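Local coordinates for GTPase-activating protein BEM3 (PDB 6FSF) that activates GTP hydrolysis by CDC42, and less efficiently by RHO1, and carries tandem PX and PH domains, with phosphatidylinositol-3-phosphate binding among its functions, at residues Thr18-Val23 against Ile42-Gly47; Gly164-Asp169 against Ile183-Ser188. All coordinates share one frame; numbering follows the deposited sequence.

Interaction 1: Thr18-Val23 against Ile42-Gly47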
ATOM      1  N   THR A  18     -18.481  -1.746  13.347  1.00 67.31           N
ATOM      2  CA  THR A  18     -19.191  -2.255  12.182  1.00 67.63           C
ATOM      3  C   THR A  18     -18.383  -2.148  10.894  1.00 66.93           C
ATOM      4  O   THR A  18     -18.933  -2.390   9.814  1.00 64.30           O
ATOM      5  CB  THR A  18     -20.519  -1.516  12.004  1.00 70.70           C
ATOM      6  OG1 THR A  18     -20.269  -0.189  11.517  1.00 64.02           O
ATOM      7  CG2 THR A  18     -21.262  -1.430  13.328  1.00 71.03           C
ATOM      8  N   ILE A  19     -17.104  -1.791  10.973  1.00 66.85           N
ATOM      9  CA  ILE A  19     -16.289  -1.609   9.779  1.00 67.62           C
ATOM     10  C   ILE A  19     -15.058  -2.502   9.857  1.00 65.55           C
ATOM     11  O   ILE A  19     -14.553  -2.813  10.942  1.00 67.97           O
ATOM     12  CB  ILE A  19     -15.864  -0.136   9.570  1.00 65.76           C
ATOM     13  CG1 ILE A  19     -14.984   0.352  10.728  1.00 71.87           C
ATOM     14  CG2 ILE A  19     -17.083   0.759   9.397  1.00 64.28           C
ATOM     15  CD1 ILE A  19     -14.312   1.690  10.464  1.00 82.98           C
ATOM     16  N   GLN A  20     -14.589  -2.927   8.687  1.00 63.00           N
ATOM     17  CA  GLN A  20     -13.285  -3.550   8.538  1.00 63.26           C
ATOM     18  C   GLN A  20     -12.378  -2.607   7.763  1.00 60.45           C
ATOM     19  O   GLN A  20     -12.845  -1.800   6.955  1.00 61.26           O
ATOM     20  CB  GLN A  20     -13.383  -4.893   7.809  1.00 65.02           C
ATOM     21  CG  GLN A  20     -14.445  -5.832   8.340  1.00 73.83           C
ATOM     22  CD  GLN A  20     -14.654  -7.026   7.430  1.00 75.18           C
ATOM     23  OE1 GLN A  20     -15.770  -7.296   6.989  1.00 79.80           O
ATOM     24  NE2 GLN A  20     -13.576  -7.747   7.142  1.00 76.84           N
ATOM     25  N   ILE A  21     -11.076  -2.711   8.015  1.00 56.92           N
ATOM     26  CA  ILE A  21     -10.086  -1.911   7.304  1.00 60.61           C
ATOM     27  C   ILE A  21      -9.195  -2.839   6.495  1.00 59.74           C
ATOM     28  O   ILE A  21      -9.015  -4.012   6.834  1.00 67.87           O
ATOM     29  CB  ILE A  21      -9.246  -1.034   8.266  1.00 65.60           C
ATOM     30  CG1 ILE A  21      -8.271  -1.886   9.094  1.00 72.33           C
ATOM     31  CG2 ILE A  21     -10.155  -0.225   9.178  1.00 55.70           C
ATOM     32  CD1 ILE A  21      -6.846  -1.911   8.550  1.00 80.41           C
ATOM     33  N   GLU A  22      -8.641  -2.304   5.411  1.00 57.41           N
ATOM     34  CA  GLU A  22      -7.659  -3.027   4.608  1.00 57.66           C
ATOM     35  C   GLU A  22      -6.680  -2.012   4.042  1.00 61.35           C
ATOM     36  O   GLU A  22      -7.058  -1.181   3.214  1.00 53.74           O
ATOM     37  CB  GLU A  22      -8.323  -3.828   3.492  1.00 53.16           C
ATOM     38  CG  GLU A  22      -7.343  -4.694   2.710  1.00 73.28           C
ATOM     39  CD  GLU A  22      -7.999  -5.451   1.573  1.00 83.39           C
ATOM     40  OE1 GLU A  22      -9.230  -5.311   1.394  1.00 90.30           O
ATOM     41  OE2 GLU A  22      -7.286  -6.187   0.858  1.00 75.43           O
ATOM     42  N   VAL A  23      -5.434  -2.074   4.503  1.00 48.91           N
ATOM     43  CA  VAL A  23      -4.369  -1.257   3.933  1.00 52.48           C
ATOM     44  C   VAL A  23      -4.046  -1.827   2.556  1.00 56.94           C
ATOM     45  O   VAL A  23      -3.547  -2.950   2.443  1.00 56.09           O
ATOM     46  CB  VAL A  23      -3.131  -1.234   4.837  1.00 48.37           C
ATOM     47  CG1 VAL A  23      -2.063  -0.320   4.260  1.00 45.87           C
ATOM     48  CG2 VAL A  23      -3.512  -0.792   6.241  1.00 55.44           C
ATOM     49  N   ILE A  42     -14.449  -0.698   4.943  1.00 52.19           N
ATOM     50  CA  ILE A  42     -15.381  -1.689   4.420  1.00 51.74           C
ATOM     51  C   ILE A  42     -16.482  -1.927   5.446  1.00 52.87           C
ATOM     52  O   ILE A  42     -16.200  -2.107   6.636  1.00 62.20           O
ATOM     53  CB  ILE A  42     -14.658  -3.008   4.077  1.00 56.25           C
ATOM     54  CG1 ILE A  42     -13.740  -2.804   2.870  1.00 63.32           C
ATOM     55  CG2 ILE A  42     -15.660  -4.124   3.823  1.00 60.18           C
ATOM     56  CD1 ILE A  42     -12.424  -3.551   2.965  1.00 69.93           C
ATOM     57  N   ASP A  43     -17.731  -1.923   4.984  1.00 62.99           N
ATOM     58  CA  ASP A  43     -18.854  -2.263   5.848  1.00 70.91           C
ATOM     59  C   ASP A  43     -18.839  -3.756   6.147  1.00 61.49           C
ATOM     60  O   ASP A  43     -18.792  -4.581   5.232  1.00 62.01           O
ATOM     61  CB  ASP A  43     -20.178  -1.859   5.193  1.00 71.05           C
ATOM     62  CG  ASP A  43     -21.386  -2.269   6.019  1.00 77.18           C
ATOM     63  OD1 ASP A  43     -22.133  -3.175   5.584  1.00 74.68           O
ATOM     64  OD2 ASP A  43     -21.587  -1.690   7.105  1.00 83.54           O
ATOM     65  N   ARG A  44     -18.884  -4.098   7.437  1.00 57.68           N
ATOM     66  CA  ARG A  44     -18.707  -5.487   7.857  1.00 60.78           C
ATOM     67  C   ARG A  44     -19.798  -6.393   7.297  1.00 68.72           C
ATOM     68  O   ARG A  44     -19.508  -7.440   6.706  1.00 68.02           O
ATOM     69  CB  ARG A  44     -18.689  -5.564   9.383  1.00 72.48           C
ATOM     70  CG  ARG A  44     -18.564  -6.972   9.942  1.00 80.33           C
ATOM     71  CD  ARG A  44     -17.135  -7.273  10.359  1.00 88.96           C
ATOM     72  NE  ARG A  44     -16.678  -6.351  11.394  1.00 84.85           N
ATOM     73  CZ  ARG A  44     -15.460  -6.360  11.927  1.00 84.50           C
ATOM     74  NH1 ARG A  44     -14.561  -7.248  11.525  1.00 82.55           N
ATOM     75  NH2 ARG A  44     -15.141  -5.477  12.863  1.00 83.19           N
ATOM     76  N   LYS A  45     -21.064  -6.004   7.473  1.00 75.52           N
ATOM     77  CA  LYS A  45     -22.171  -6.894   7.129  1.00 76.70           C
ATOM     78  C   LYS A  45     -22.337  -7.038   5.620  1.00 72.98           C
ATOM     79  O   LYS A  45     -22.539  -8.150   5.118  1.00 69.67           O
ATOM     80  CB  LYS A  45     -23.461  -6.383   7.769  1.00 81.29           C
ATOM     81  CG  LYS A  45     -23.424  -6.350   9.295  1.00 92.46           C
ATOM     82  CD  LYS A  45     -24.337  -7.412   9.889  1.00108.50           C
ATOM     83  CE  LYS A  45     -23.997  -7.693  11.346  1.00112.43           C
ATOM     84  NZ  LYS A  45     -24.929  -8.693  11.944  1.00115.78           N
ATOM     85  N   SER A  46     -22.255  -5.930   4.879  1.00 70.77           N
ATOM     86  CA  SER A  46     -22.390  -6.013   3.430  1.00 70.45           C
ATOM     87  C   SER A  46     -21.109  -6.499   2.767  1.00 75.28           C
ATOM     88  O   SER A  46     -21.163  -7.117   1.696  1.00 74.98           O
ATOM     89  CB  SER A  46     -22.785  -4.653   2.854  1.00 83.87           C
ATOM     90  OG  SER A  46     -21.709  -3.734   2.945  1.00 84.65           O
ATOM     91  N   GLY A  47     -19.957  -6.244   3.383  1.00 76.33           N
ATOM     92  CA  GLY A  47     -18.694  -6.518   2.730  1.00 66.76           C
ATOM     93  C   GLY A  47     -18.367  -5.582   1.592  1.00 70.10           C
ATOM     94  O   GLY A  47     -17.433  -5.855   0.832  1.00 65.18           O
TER
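The open end of the first beta hairpin of the PX domain is joined where Ile19 and Gln20 of strand 19-29, with Thr18 just before them, meet Ile42 and Asp43 of strand 35-43, with Arg44 just after. Gln20 and Ile42 form an antiparallel hydrogen-bonded pair: Gln20 N reaches Ile42 O at 2.7 Å, and Ile42 N returns to Gln20 O at 2.8 Å. Ile19 and Asp43 follow as the non-hydrogen-bonded pair, where Ile19 CA lies 3.2 Å from Ile42 O in a CA-H...O contact. A further backbone bond runs from Arg44 N to Thr18 O (2.9 Å), so pairing persists to the point where the second strand gives way to a turn.

Arg44 folds back over the neighbouring strand. Bends at chi2 (100°) and chi3 (60°) lay its guanidinium, by one face, against Gln20 CG, with NH1 3.5 Å from that carbon. The two side chains cross at roughly a right angle, yet the Gln20 amide and the guanidinium are nearly parallel, their planes 10° apart. Long, flexible and polar-ended, both suit this solvent-facing edge; Arg44 NH2 is anchored by a hydrogen bond to Gly17 O. Asp43 shapes the turn through an Asx motif: its OD1 accepts from Ser46 N (2.8 Å) and Ser46 OG (2.7 Å). The short carboxylate thus holds both the amide and the hydroxyl of Ser46, while a backbone bond from Gly47 N to Asp43 O closes the same turn. Gly47, at positive phi, ends it.

On the face bearing Ile19 and Asp43, the buried, apolar Ile19 packs on Ile41, on Met50 of strand 49-55 and on Phe108, and Asp43 also touches Met50, while the nearby Ile21 meets Tyr104 and Thr105 of helix 90-107.

Interaction 2: Gly164-Asp169 against Ile183-Ser188; sequences GILRDD and IKLRQS
Two turns at the corner of the PH domain's beta-sheet meet where Asp169, just past strand 160-167, faces Leu185 and Arg186, just past strand 179-184. Asp169 leads into strand 170-174, which pairs with strand 179-184 through backbone bonding of Leu171 with Ile183. The contact carries that pairing one step beyond the strand ends with a single hydrogen bond: Leu185 N gives to Asp169 O at 3.3 Å, long but fairly straight (161°), with the donor 23° off the carbonyl plane.

Beside this bond Leu185 points its side chain toward the other turn, and its CD1 meets Leu166 CD1 at 4.0 Å, the two leucines crossing at about a right angle. With CG anti to the backbone N (chi1 -169°), Leu166 extends a methyl to this meeting from the strand. Apolar branches suit the spot because helix 230-240 lies against it: Leu166 touches Ala239 and Leu185 touches Phe240.

Arg186, exposed, stretches out, extended from CG to NE, and lays one face of its guanidinium over Asp169 CB, 3.3 Å from NH2 and toward the rim of the group. Its own turn is held by Ser188 OG, which gives a hydrogen bond to Lys184 O at 2.9 Å on a lone pair, the small hydroxyl reaching back across the turn.

The acid and the base do not pair directly: Asp169 OD2 is 4.1 Å from Arg186 NE, well out of the guanidinium plane, with no N-H aimed at it. Any attraction is therefore probably a diffuse electrostatic one, and the directional hold comes from the backbone bond.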
ATOM      1  N   GLY A 164       2.328   0.427 -13.443  1.00 68.46           N
ATOM      2  CA  GLY A 164       2.271  -0.428 -14.618  1.00 79.13           C
ATOM      3  C   GLY A 164       0.871  -0.509 -15.194  1.00 91.16           C
ATOM      4  O   GLY A 164      -0.111  -0.634 -14.462  1.00 93.54           O
ATOM      5  N   ILE A 165       0.791  -0.433 -16.522  1.00 99.65           N
ATOM      6  CA  ILE A 165      -0.455  -0.611 -17.261  1.00 98.63           C
ATOM      7  C   ILE A 165      -0.217  -1.670 -18.329  1.00 99.14           C
ATOM      8  O   ILE A 165       0.674  -1.515 -19.172  1.00 98.39           O
ATOM      9  CB  ILE A 165      -0.947   0.695 -17.908  1.00106.56           C
ATOM     10  CG1 ILE A 165      -1.324   1.717 -16.839  1.00111.38           C
ATOM     11  CG2 ILE A 165      -2.146   0.422 -18.808  1.00112.30           C
ATOM     12  CD1 ILE A 165      -2.665   1.448 -16.177  1.00114.62           C
ATOM     13  N   LEU A 166      -1.004  -2.738 -18.295  1.00103.38           N
ATOM     14  CA  LEU A 166      -0.967  -3.752 -19.339  1.00112.28           C
ATOM     15  C   LEU A 166      -1.938  -3.347 -20.441  1.00128.80           C
ATOM     16  O   LEU A 166      -3.154  -3.294 -20.222  1.00132.27           O
ATOM     17  CB  LEU A 166      -1.320  -5.132 -18.786  1.00109.02           C
ATOM     18  CG  LEU A 166      -1.057  -6.313 -19.727  1.00112.13           C
ATOM     19  CD1 LEU A 166       0.311  -6.189 -20.379  1.00112.84           C
ATOM     20  CD2 LEU A 166      -1.190  -7.647 -19.001  1.00111.18           C
ATOM     21  N   ARG A 167      -1.399  -3.044 -21.619  1.00137.57           N
ATOM     22  CA  ARG A 167      -2.193  -2.633 -22.771  1.00135.31           C
ATOM     23  C   ARG A 167      -2.084  -3.702 -23.849  1.00137.87           C
ATOM     24  O   ARG A 167      -0.994  -3.936 -24.386  1.00137.66           O
ATOM     25  CB  ARG A 167      -1.726  -1.280 -23.309  1.00138.04           C
ATOM     26  CG  ARG A 167      -2.495  -0.830 -24.535  1.00139.16           C
ATOM     27  CD  ARG A 167      -1.971   0.496 -25.078  1.00141.46           C
ATOM     28  NE  ARG A 167      -2.814   0.992 -26.173  1.00144.72           N
ATOM     29  CZ  ARG A 167      -2.588   2.120 -26.839  1.00139.96           C
ATOM     30  NH1 ARG A 167      -3.406   2.487 -27.818  1.00131.81           N
ATOM     31  NH2 ARG A 167      -1.540   2.878 -26.521  1.00142.42           N
ATOM     32  N   ASP A 168      -3.214  -4.340 -24.165  1.00140.73           N
ATOM     33  CA  ASP A 168      -3.250  -5.471 -25.085  1.00144.82           C
ATOM     34  C   ASP A 168      -2.273  -6.544 -24.615  1.00143.19           C
ATOM     35  O   ASP A 168      -2.553  -7.256 -23.646  1.00140.20           O
ATOM     36  CB  ASP A 168      -2.947  -5.011 -26.515  1.00148.49           C
ATOM     37  CG  ASP A 168      -3.953  -3.994 -27.022  1.00150.23           C
ATOM     38  OD1 ASP A 168      -5.050  -4.404 -27.460  1.00149.25           O
ATOM     39  OD2 ASP A 168      -3.660  -2.780 -26.972  1.00151.95           O
ATOM     40  N   ASP A 169      -1.129  -6.667 -25.287  1.00142.78           N
ATOM     41  CA  ASP A 169      -0.030  -7.537 -24.881  1.00138.44           C
ATOM     42  C   ASP A 169       1.255  -6.733 -24.743  1.00131.76           C
ATOM     43  O   ASP A 169       2.343  -7.192 -25.092  1.00129.91           O
ATOM     44  CB  ASP A 169       0.161  -8.682 -25.875  1.00140.99           C
ATOM     45  CG  ASP A 169      -0.578  -9.941 -25.475  1.00141.70           C
ATOM     46  OD1 ASP A 169      -1.527  -9.858 -24.663  1.00141.36           O
ATOM     47  OD2 ASP A 169      -0.208 -11.022 -25.976  1.00141.64           O
ATOM     48  N   ILE A 183       7.180  -2.131 -22.831  1.00116.86           N
ATOM     49  CA  ILE A 183       7.651  -3.509 -22.924  1.00118.22           C
ATOM     50  C   ILE A 183       6.716  -4.349 -23.783  1.00123.61           C
ATOM     51  O   ILE A 183       5.492  -4.300 -23.629  1.00131.65           O
ATOM     52  CB  ILE A 183       7.814  -4.129 -21.521  1.00115.28           C
ATOM     53  CG1 ILE A 183       9.089  -3.592 -20.893  1.00116.27           C
ATOM     54  CG2 ILE A 183       7.882  -5.644 -21.596  1.00114.68           C
ATOM     55  CD1 ILE A 183      10.256  -3.588 -21.883  1.00126.27           C
ATOM     56  N   LYS A 184       7.306  -5.130 -24.686  1.00124.56           N
ATOM     57  CA  LYS A 184       6.579  -6.116 -25.477  1.00126.61           C
ATOM     58  C   LYS A 184       6.625  -7.462 -24.762  1.00126.50           C
ATOM     59  O   LYS A 184       7.707  -7.959 -24.439  1.00130.99           O
ATOM     60  CB  LYS A 184       7.188  -6.242 -26.872  1.00132.95           C
ATOM     61  CG  LYS A 184       6.662  -5.261 -27.899  1.00135.71           C
ATOM     62  CD  LYS A 184       7.497  -5.356 -29.167  1.00137.46           C
ATOM     63  CE  LYS A 184       6.652  -5.210 -30.421  1.00138.40           C
ATOM     64  NZ  LYS A 184       7.500  -5.386 -31.633  1.00137.91           N
ATOM     65  N   LEU A 185       5.451  -8.053 -24.521  1.00125.28           N
ATOM     66  CA  LEU A 185       5.413  -9.367 -23.888  1.00125.38           C
ATOM     67  C   LEU A 185       5.719 -10.486 -24.872  1.00127.49           C
ATOM     68  O   LEU A 185       6.219 -11.541 -24.467  1.00127.34           O
ATOM     69  CB  LEU A 185       4.051  -9.611 -23.237  1.00122.20           C
ATOM     70  CG  LEU A 185       3.891  -9.221 -21.765  1.00116.19           C
ATOM     71  CD1 LEU A 185       3.830  -7.709 -21.603  1.00112.32           C
ATOM     72  CD2 LEU A 185       2.659  -9.883 -21.166  1.00119.11           C
ATOM     73  N   ARG A 186       5.426 -10.283 -26.158  1.00129.97           N
ATOM     74  CA  ARG A 186       5.678 -11.331 -27.143  1.00129.05           C
ATOM     75  C   ARG A 186       7.169 -11.537 -27.378  1.00124.18           C
ATOM     76  O   ARG A 186       7.592 -12.643 -27.738  1.00127.66           O
ATOM     77  CB  ARG A 186       4.975 -10.997 -28.457  1.00132.31           C
ATOM     78  CG  ARG A 186       3.473 -10.832 -28.325  1.00130.81           C
ATOM     79  CD  ARG A 186       2.853 -10.448 -29.653  1.00135.05           C
ATOM     80  NE  ARG A 186       1.570  -9.776 -29.477  1.00136.65           N
ATOM     81  CZ  ARG A 186       1.439  -8.475 -29.236  1.00137.27           C
ATOM     82  NH1 ARG A 186       2.515  -7.704 -29.140  1.00135.51           N
ATOM     83  NH2 ARG A 186       0.233  -7.943 -29.089  1.00138.08           N
ATOM     84  N   GLN A 187       7.978 -10.495 -27.187  1.00117.99           N
ATOM     85  CA  GLN A 187       9.421 -10.618 -27.360  1.00118.87           C
ATOM     86  C   GLN A 187      10.124 -11.131 -26.109  1.00123.11           C
ATOM     87  O   GLN A 187      11.287 -11.546 -26.191  1.00123.85           O
ATOM     88  CB  GLN A 187      10.027  -9.268 -27.754  1.00113.90           C
ATOM     89  CG  GLN A 187       9.505  -8.672 -29.057  1.00115.40           C
ATOM     90  CD  GLN A 187      10.121  -9.319 -30.285  1.00118.41           C
ATOM     91  OE1 GLN A 187      10.079 -10.541 -30.446  1.00122.85           O
ATOM     92  NE2 GLN A 187      10.703  -8.500 -31.156  1.00118.31           N
ATOM     93  N   SER A 188       9.447 -11.135 -24.967  1.00126.42           N
ATOM     94  CA  SER A 188      10.099 -11.304 -23.678  1.00127.32           C
ATOM     95  C   SER A 188       9.795 -12.665 -23.063  1.00121.96           C
ATOM     96  O   SER A 188       8.918 -13.407 -23.510  1.00123.51           O
ATOM     97  CB  SER A 188       9.680 -10.187 -22.713  1.00130.46           C
ATOM     98  OG  SER A 188       8.275 -10.110 -22.616  1.00133.66           O
TER

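Overall arrangement
Followed from the N terminus, interaction 1 closes first: strand 19-29 turns back as strand 35-43, and the contact joins the open end of that hairpin in the four-stranded PX sheet. The chain then passes through strand 49-55 and the PX helices before entering the PH domain, where interaction 2 closes a shorter loop around strands 170-174 and 179-184. The two loops are in series, neither nested nor crossed. The centres of interactions 1 and 2 are 35 Å apart and the nearest atoms of interactions 1 and 2 about 17 Å apart. Each lies within its own domain: interaction 1 pairs adjacent strands, whereas interaction 2 bridges turns beside the C-terminal helix 230-240.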